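Local coordinates for peptidase M16 inactive domain family protein (Pseudomonas fluorescens, PDB 3GWB) that is of uncertain function, belonging to the M16 family of zinc peptidases and probably lacking peptidase activity of its own, at residues L33-L38 and R100-V105; A255-D260 and Q307-F312. All coordinates share one frame; numbering follows the deposited sequence.

From the N terminus, the chain first pairs with itself at contact 1, where the start of strand 35-42 meets the end of strand 95-102. This closes a loop that holds helices 55-62 and 72-80 as well as strand 85-90, and the pairing belongs to the mixed sheet of the first half of the chain. Contact 2 opens only later, so the two are in series and neither nest nor cross. It brings strand 249-257 and the loop after it against strand 311-319 and the loop before it, in the second mixed sheet, with helices 266-277 and 284-292 between. The centres of contact 1 and contact 2 lie about 36 Å apart, on opposite sides of the chain's centre.

Contact 1 of 2, residues L33-L38 and R100-V105; sequences LPMFDL and RSLSAV
Phe36 and Ser101 form a hydrogen-bonded antiparallel pair: Phe36 N donates to Ser101 O at 3.0 Å, and Ser101 N to Phe36 O at 3.1 Å. On the face they share, the Phe36 ring leans back over the neighbouring strand, because chi1 of 72° sets CG between the backbone N and the carbonyl carbon. Its CZ thereby lies 4.1 Å from Ser101 CB, and Ser103 CA approaches the ring edge. A small residue suits this place, because the ring lies close to Ser101 CB; the hydroxyl OG donates to Leu102 O.

Asp37 and Arg100 share the other face, lying side by side and pointing the same way. Asp37 OD2 sits 3.4 Å from Arg100 CG, so the carboxylate meets the aliphatic part of the arginine, and the guanidinium stays beyond contact, with Asp37 OD2 and Arg100 NH1 4.7 Å apart. Two bridge positions away, Met35, a selenomethionine, bends at chi3 and brings CE to 3.8 Å from Leu102 CD2.

These strands are neighbours in the mixed, largely antiparallel sheet of an M16-type alpha+beta domain, where strand 35-42 runs between strands 95-102 and 197-203. The pairing continues past the strand ends: Ser103 N donates to Pro34 O at 3.0 Å from above the carbonyl plane, and water 1 donates to the same oxygen while accepting from Ala104 N. Pro34 is the centre of an inverse gamma turn, whose negative phi the proline ring readily adopts, and a weak bond from Met35 N to Leu33 O closes it.

Further out, Ser103 OG is bonded to Asp204, just after strand 197-203, and Arg108 of helix 105-120 packs on Phe36 and Ser101. Leu102 of the second subunit packs on Pro34 and Met35, and Pro34 of that subunit on Leu102.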
ATOM      1  N   LEU A  33      -6.810  -4.371 -25.505  1.00 18.22           N
ATOM      2  CA  LEU A  33      -6.293  -3.068 -25.076  1.00 18.39           C
ATOM      3  C   LEU A  33      -4.930  -2.778 -25.692  1.00 17.90           C
ATOM      4  O   LEU A  33      -4.115  -3.686 -25.869  1.00 18.26           O
ATOM      5  CB  LEU A  33      -6.166  -3.036 -23.551  1.00 19.17           C
ATOM      6  CG  LEU A  33      -7.475  -3.272 -22.799  1.00 18.50           C
ATOM      7  CD1 LEU A  33      -7.186  -3.618 -21.341  1.00 17.55           C
ATOM      8  CD2 LEU A  33      -8.350  -2.031 -22.918  1.00 19.83           C
ATOM      9  N   PRO A  34      -4.657  -1.498 -26.007  1.00 15.46           N
ATOM     10  CA  PRO A  34      -3.392  -1.059 -26.607  1.00 13.61           C
ATOM     11  C   PRO A  34      -2.257  -0.971 -25.587  1.00 10.94           C
ATOM     12  O   PRO A  34      -1.621   0.072 -25.421  1.00  9.11           O
ATOM     13  CB  PRO A  34      -3.759   0.298 -27.193  1.00 15.55           C
ATOM     14  CG  PRO A  34      -4.686   0.845 -26.138  1.00 12.05           C
ATOM     15  CD  PRO A  34      -5.581  -0.356 -25.843  1.00 15.58           C
HETATM   16  N   MSE A  35      -2.000  -2.074 -24.907  1.00 10.60           N
HETATM   17  CA  MSE A  35      -0.952  -2.109 -23.898  1.00 11.03           C
HETATM   18  C   MSE A  35      -0.517  -3.536 -23.649  1.00 11.19           C
HETATM   19  O   MSE A  35      -1.105  -4.471 -24.181  1.00 13.44           O
HETATM   20  CB  MSE A  35      -1.451  -1.475 -22.595  1.00 13.99           C
HETATM   21  CG  MSE A  35      -2.861  -1.874 -22.181  1.00 21.28           C
HETATM   22 SE   MSE A  35      -3.516  -0.872 -20.788  1.00 28.06          SE
HETATM   23  CE  MSE A  35      -2.720   0.726 -21.112  1.00 26.24           C
ATOM     24  N   PHE A  36       0.520  -3.709 -22.843  1.00  9.37           N
ATOM     25  CA  PHE A  36       0.988  -5.052 -22.550  1.00 12.23           C
ATOM     26  C   PHE A  36       1.728  -5.071 -21.228  1.00 12.55           C
ATOM     27  O   PHE A  36       2.139  -4.020 -20.714  1.00  9.65           O
ATOM     28  CB  PHE A  36       1.895  -5.567 -23.678  1.00 11.40           C
ATOM     29  CG  PHE A  36       3.245  -4.908 -23.722  1.00 13.64           C
ATOM     30  CD1 PHE A  36       4.309  -5.424 -22.990  1.00 12.27           C
ATOM     31  CD2 PHE A  36       3.447  -3.764 -24.480  1.00 13.34           C
ATOM     32  CE1 PHE A  36       5.558  -4.802 -23.009  1.00 14.65           C
ATOM     33  CE2 PHE A  36       4.692  -3.129 -24.507  1.00 15.08           C
ATOM     34  CZ  PHE A  36       5.750  -3.653 -23.771  1.00 15.43           C
ATOM     35  N   ASP A  37       1.880  -6.273 -20.684  1.00 11.58           N
ATOM     36  CA  ASP A  37       2.570  -6.475 -19.424  1.00 13.57           C
ATOM     37  C   ASP A  37       3.758  -7.394 -19.645  1.00 14.11           C
ATOM     38  O   ASP A  37       3.622  -8.456 -20.254  1.00 11.45           O
ATOM     39  CB  ASP A  37       1.639  -7.115 -18.397  1.00 18.21           C
ATOM     40  CG  ASP A  37       0.565  -6.164 -17.915  1.00 25.13           C
ATOM     41  OD1 ASP A  37      -0.200  -6.541 -17.004  1.00 30.22           O
ATOM     42  OD2 ASP A  37       0.484  -5.041 -18.447  1.00 29.01           O
ATOM     43  N   LEU A  38       4.918  -6.955 -19.165  1.00 12.19           N
ATOM     44  CA  LEU A  38       6.152  -7.725 -19.245  1.00 11.81           C
ATOM     45  C   LEU A  38       6.549  -8.015 -17.803  1.00 12.18           C
ATOM     46  O   LEU A  38       6.630  -7.106 -16.977  1.00 11.97           O
ATOM     47  CB  LEU A  38       7.252  -6.917 -19.941  1.00 11.30           C
ATOM     48  CG  LEU A  38       8.681  -7.469 -19.918  1.00 10.93           C
ATOM     49  CD1 LEU A  38       8.725  -8.829 -20.597  1.00  8.81           C
ATOM     50  CD2 LEU A  38       9.618  -6.487 -20.628  1.00  7.74           C
ATOM     51  N   ARG A 100       4.556  -2.309 -17.226  1.00 15.79           N
ATOM     52  CA  ARG A 100       3.279  -2.253 -17.917  1.00 15.26           C
ATOM     53  C   ARG A 100       3.509  -1.056 -18.826  1.00 15.00           C
ATOM     54  O   ARG A 100       3.976  -0.015 -18.369  1.00 11.04           O
ATOM     55  CB  ARG A 100       2.118  -2.000 -16.955  1.00 18.88           C
ATOM     56  CG  ARG A 100       0.793  -1.792 -17.679  1.00 24.87           C
ATOM     57  CD  ARG A 100      -0.442  -2.131 -16.827  1.00 30.79           C
ATOM     58  NE  ARG A 100      -0.543  -1.350 -15.592  1.00 35.54           N
ATOM     59  CZ  ARG A 100       0.082  -1.653 -14.456  1.00 38.27           C
ATOM     60  NH1 ARG A 100       0.861  -2.727 -14.385  1.00 38.97           N
ATOM     61  NH2 ARG A 100      -0.075  -0.883 -13.384  1.00 39.57           N
ATOM     62  N   SER A 101       3.203  -1.200 -20.109  1.00 14.29           N
ATOM     63  CA  SER A 101       3.452  -0.120 -21.053  1.00 14.62           C
ATOM     64  C   SER A 101       2.449  -0.066 -22.197  1.00 17.06           C
ATOM     65  O   SER A 101       1.839  -1.077 -22.551  1.00 17.72           O
ATOM     66  CB  SER A 101       4.872  -0.285 -21.620  1.00 15.40           C
ATOM     67  OG  SER A 101       5.115   0.530 -22.754  1.00 12.14           O
ATOM     68  N   LEU A 102       2.267   1.127 -22.757  1.00 15.27           N
ATOM     69  CA  LEU A 102       1.389   1.285 -23.900  1.00 16.04           C
ATOM     70  C   LEU A 102       2.097   0.469 -24.979  1.00 16.09           C
ATOM     71  O   LEU A 102       3.328   0.372 -24.972  1.00 13.22           O
ATOM     72  CB  LEU A 102       1.308   2.755 -24.312  1.00 15.94           C
ATOM     73  CG  LEU A 102       0.496   3.652 -23.371  1.00 18.87           C
ATOM     74  CD1 LEU A 102       0.653   5.109 -23.773  1.00 19.27           C
ATOM     75  CD2 LEU A 102      -0.971   3.243 -23.427  1.00 20.40           C
ATOM     76  N   SER A 103       1.331  -0.112 -25.899  1.00 14.84           N
ATOM     77  CA  SER A 103       1.901  -0.946 -26.952  1.00 15.87           C
ATOM     78  C   SER A 103       2.457  -0.186 -28.154  1.00 15.84           C
ATOM     79  O   SER A 103       3.266  -0.731 -28.907  1.00 15.53           O
ATOM     80  CB  SER A 103       0.863  -1.975 -27.424  1.00 15.71           C
ATOM     81  OG  SER A 103      -0.282  -1.347 -27.972  1.00 17.45           O
ATOM     82  N   ALA A 104       2.029   1.060 -28.340  1.00 14.46           N
ATOM     83  CA  ALA A 104       2.515   1.867 -29.458  1.00 15.30           C
ATOM     84  C   ALA A 104       4.047   1.888 -29.486  1.00 15.60           C
ATOM     85  O   ALA A 104       4.692   2.167 -28.473  1.00 17.16           O
ATOM     86  CB  ALA A 104       1.982   3.281 -29.348  1.00 12.69           C
ATOM     87  N   VAL A 105       4.618   1.607 -30.654  1.00 17.13           N
ATOM     88  CA  VAL A 105       6.068   1.571 -30.829  1.00 18.18           C
ATOM     89  C   VAL A 105       6.814   2.808 -30.321  1.00 18.83           C
ATOM     90  O   VAL A 105       7.892   2.684 -29.745  1.00 16.41           O
ATOM     91  CB  VAL A 105       6.456   1.346 -32.322  1.00 18.72           C
ATOM     92  CG1 VAL A 105       5.853   0.044 -32.826  1.00 19.20           C
ATOM     93  CG2 VAL A 105       5.975   2.509 -33.174  1.00 20.04           C
TER
HETATM   94  O   HOH W   1      -0.571   2.041 -27.256  1.00 18.41           O

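Contact 2 of 2, residues A255-D260 and Q307-F312; sequences AQLGID and QARGPF
Arg309 reaches across to Leu257 and Gly258 in the five-stranded mixed sheet of the M16 inactive domain, where the antiparallel strands 249-257 and 311-319 are neighbours. Its CB, CG and CD curl round Gly258 O, the CG lying 3.8 Å from that oxygen. The bend at chi3 (74°) then turns NE onto Gly258 O, 2.9 Å away, nearly straight and in the guanidinium plane. CZ rests 3.4 Å from Leu257 CB, which lies over one face of the flat group, toward its rim. NH1 meets Leu257 CD1 and forms a salt bridge with Glu235, while NH2 gives Leu257 O a weak bond of 3.2 Å. With an alanine here, Gly258 O would probably lose its NE donor, Glu235 its charge partner, and Leu257 CB and CD1 the flat group packed against them.

A glycine suits its place at Gly258, where a CB would be pressed tightly against Gly310 O and Pro311 C. Beyond it, Gln256 and Phe312 form a hydrogen-bonded pair, with Phe312 N 2.9 Å from Gln256 O. At the other end Ile259 O takes two donors: Gly310 N, from above the carbonyl plane, and water 2 at 2.8 Å.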
ATOM      1  N   ALA A 255       0.878 -23.804  12.071  1.00 15.88           N
ATOM      2  CA  ALA A 255       1.436 -24.142  10.778  1.00 17.70           C
ATOM      3  C   ALA A 255       2.198 -25.453  10.767  1.00 18.77           C
ATOM      4  O   ALA A 255       2.519 -26.018  11.811  1.00 20.14           O
ATOM      5  CB  ALA A 255       2.361 -23.013  10.307  1.00 17.41           C
ATOM      6  N   GLN A 256       2.472 -25.915   9.553  1.00 18.73           N
ATOM      7  CA  GLN A 256       3.227 -27.128   9.299  1.00 18.60           C
ATOM      8  C   GLN A 256       3.594 -27.040   7.836  1.00 18.66           C
ATOM      9  O   GLN A 256       3.101 -26.157   7.129  1.00 17.75           O
ATOM     10  CB  GLN A 256       2.393 -28.380   9.576  1.00 17.81           C
ATOM     11  CG  GLN A 256       1.047 -28.447   8.882  1.00 15.08           C
ATOM     12  CD  GLN A 256       0.299 -29.726   9.239  1.00 15.32           C
ATOM     13  OE1 GLN A 256       0.549 -30.791   8.662  1.00 16.08           O
ATOM     14  NE2 GLN A 256      -0.599 -29.630  10.210  1.00 14.30           N
ATOM     15  N   LEU A 257       4.464 -27.930   7.377  1.00 18.82           N
ATOM     16  CA  LEU A 257       4.877 -27.902   5.987  1.00 20.43           C
ATOM     17  C   LEU A 257       3.716 -28.227   5.064  1.00 21.55           C
ATOM     18  O   LEU A 257       2.991 -29.197   5.279  1.00 21.92           O
ATOM     19  CB  LEU A 257       6.017 -28.893   5.749  1.00 18.52           C
ATOM     20  CG  LEU A 257       7.339 -28.568   6.445  1.00 19.53           C
ATOM     21  CD1 LEU A 257       8.388 -29.614   6.066  1.00 19.13           C
ATOM     22  CD2 LEU A 257       7.804 -27.180   6.026  1.00 17.13           C
ATOM     23  N   GLY A 258       3.541 -27.400   4.040  1.00 21.97           N
ATOM     24  CA  GLY A 258       2.470 -27.614   3.088  1.00 22.18           C
ATOM     25  C   GLY A 258       3.015 -28.319   1.866  1.00 22.29           C
ATOM     26  O   GLY A 258       3.867 -29.201   1.977  1.00 23.57           O
ATOM     27  N   ILE A 259       2.539 -27.926   0.691  1.00 20.32           N
ATOM     28  CA  ILE A 259       2.995 -28.539  -0.547  1.00 20.89           C
ATOM     29  C   ILE A 259       3.908 -27.597  -1.320  1.00 20.65           C
ATOM     30  O   ILE A 259       4.012 -26.414  -0.993  1.00 18.43           O
ATOM     31  CB  ILE A 259       1.804 -28.883  -1.465  1.00 21.09           C
ATOM     32  CG1 ILE A 259       0.989 -27.614  -1.736  1.00 21.41           C
ATOM     33  CG2 ILE A 259       0.937 -29.955  -0.820  1.00 20.62           C
ATOM     34  CD1 ILE A 259       0.071 -27.716  -2.936  1.00 25.25           C
ATOM     35  N   ASP A 260       4.587 -28.132  -2.330  1.00 21.33           N
ATOM     36  CA  ASP A 260       5.427 -27.305  -3.182  1.00 23.63           C
ATOM     37  C   ASP A 260       4.500 -26.943  -4.344  1.00 24.08           C
ATOM     38  O   ASP A 260       3.517 -27.640  -4.596  1.00 21.30           O
ATOM     39  CB  ASP A 260       6.677 -28.055  -3.666  1.00 27.86           C
ATOM     40  CG  ASP A 260       6.366 -29.422  -4.228  1.00 32.19           C
ATOM     41  OD1 ASP A 260       5.405 -29.544  -5.014  1.00 35.59           O
ATOM     42  OD2 ASP A 260       7.099 -30.377  -3.888  1.00 35.23           O
ATOM     43  N   GLN A 307       9.142 -23.369  -4.446  1.00 20.04           N
ATOM     44  CA  GLN A 307       9.980 -24.339  -5.144  1.00 21.32           C
ATOM     45  C   GLN A 307      10.090 -25.569  -4.259  1.00 20.14           C
ATOM     46  O   GLN A 307       9.919 -26.692  -4.720  1.00 18.73           O
ATOM     47  CB  GLN A 307      11.365 -23.752  -5.413  1.00 23.47           C
ATOM     48  CG  GLN A 307      12.195 -24.541  -6.412  1.00 27.54           C
ATOM     49  CD  GLN A 307      13.513 -23.847  -6.733  1.00 31.39           C
ATOM     50  OE1 GLN A 307      14.414 -23.780  -5.893  1.00 29.91           O
ATOM     51  NE2 GLN A 307      13.624 -23.315  -7.950  1.00 30.18           N
ATOM     52  N   ALA A 308      10.387 -25.346  -2.986  1.00 20.10           N
ATOM     53  CA  ALA A 308      10.469 -26.435  -2.026  1.00 21.45           C
ATOM     54  C   ALA A 308       9.150 -26.361  -1.266  1.00 21.83           C
ATOM     55  O   ALA A 308       8.354 -25.449  -1.499  1.00 20.11           O
ATOM     56  CB  ALA A 308      11.643 -26.227  -1.080  1.00 21.02           C
ATOM     57  N   ARG A 309       8.908 -27.304  -0.363  1.00 22.38           N
ATOM     58  CA  ARG A 309       7.663 -27.295   0.390  1.00 22.00           C
ATOM     59  C   ARG A 309       7.427 -25.978   1.118  1.00 22.19           C
ATOM     60  O   ARG A 309       8.201 -25.580   1.999  1.00 21.98           O
ATOM     61  CB  ARG A 309       7.626 -28.444   1.394  1.00 22.47           C
ATOM     62  CG  ARG A 309       7.438 -29.804   0.751  1.00 26.00           C
ATOM     63  CD  ARG A 309       7.419 -30.895   1.800  1.00 26.58           C
ATOM     64  NE  ARG A 309       6.174 -30.929   2.563  1.00 27.02           N
ATOM     65  CZ  ARG A 309       6.013 -31.631   3.679  1.00 27.93           C
ATOM     66  NH1 ARG A 309       7.022 -32.344   4.159  1.00 28.95           N
ATOM     67  NH2 ARG A 309       4.846 -31.637   4.310  1.00 29.27           N
ATOM     68  N   GLY A 310       6.353 -25.300   0.727  1.00 20.10           N
ATOM     69  CA  GLY A 310       6.004 -24.042   1.349  1.00 18.56           C
ATOM     70  C   GLY A 310       5.176 -24.351   2.577  1.00 17.96           C
ATOM     71  O   GLY A 310       4.784 -25.495   2.780  1.00 19.50           O
ATOM     72  N   PRO A 311       4.872 -23.360   3.411  1.00 16.72           N
ATOM     73  CA  PRO A 311       4.081 -23.672   4.598  1.00 16.79           C
ATOM     74  C   PRO A 311       2.559 -23.620   4.433  1.00 16.90           C
ATOM     75  O   PRO A 311       2.032 -23.039   3.484  1.00 17.50           O
ATOM     76  CB  PRO A 311       4.564 -22.627   5.583  1.00 15.98           C
ATOM     77  CG  PRO A 311       4.676 -21.412   4.682  1.00 15.62           C
ATOM     78  CD  PRO A 311       5.359 -21.966   3.448  1.00 16.94           C
ATOM     79  N   PHE A 312       1.871 -24.267   5.365  1.00 16.40           N
ATOM     80  CA  PHE A 312       0.423 -24.228   5.435  1.00 16.78           C
ATOM     81  C   PHE A 312       0.294 -23.490   6.757  1.00 17.23           C
ATOM     82  O   PHE A 312       0.913 -23.886   7.754  1.00 16.95           O
ATOM     83  CB  PHE A 312      -0.212 -25.608   5.573  1.00 15.23           C
ATOM     84  CG  PHE A 312      -1.652 -25.547   6.011  1.00 18.12           C
ATOM     85  CD1 PHE A 312      -2.654 -25.166   5.118  1.00 18.29           C
ATOM     86  CD2 PHE A 312      -1.999 -25.800   7.338  1.00 19.17           C
ATOM     87  CE1 PHE A 312      -3.979 -25.019   5.547  1.00 18.23           C
ATOM     88  CE2 PHE A 312      -3.320 -25.656   7.780  1.00 18.80           C
ATOM     89  CZ  PHE A 312      -4.314 -25.270   6.879  1.00 18.92           C
TER
HETATM   90  O   HOH W   2       2.249 -24.943   0.680  1.00 24.68           O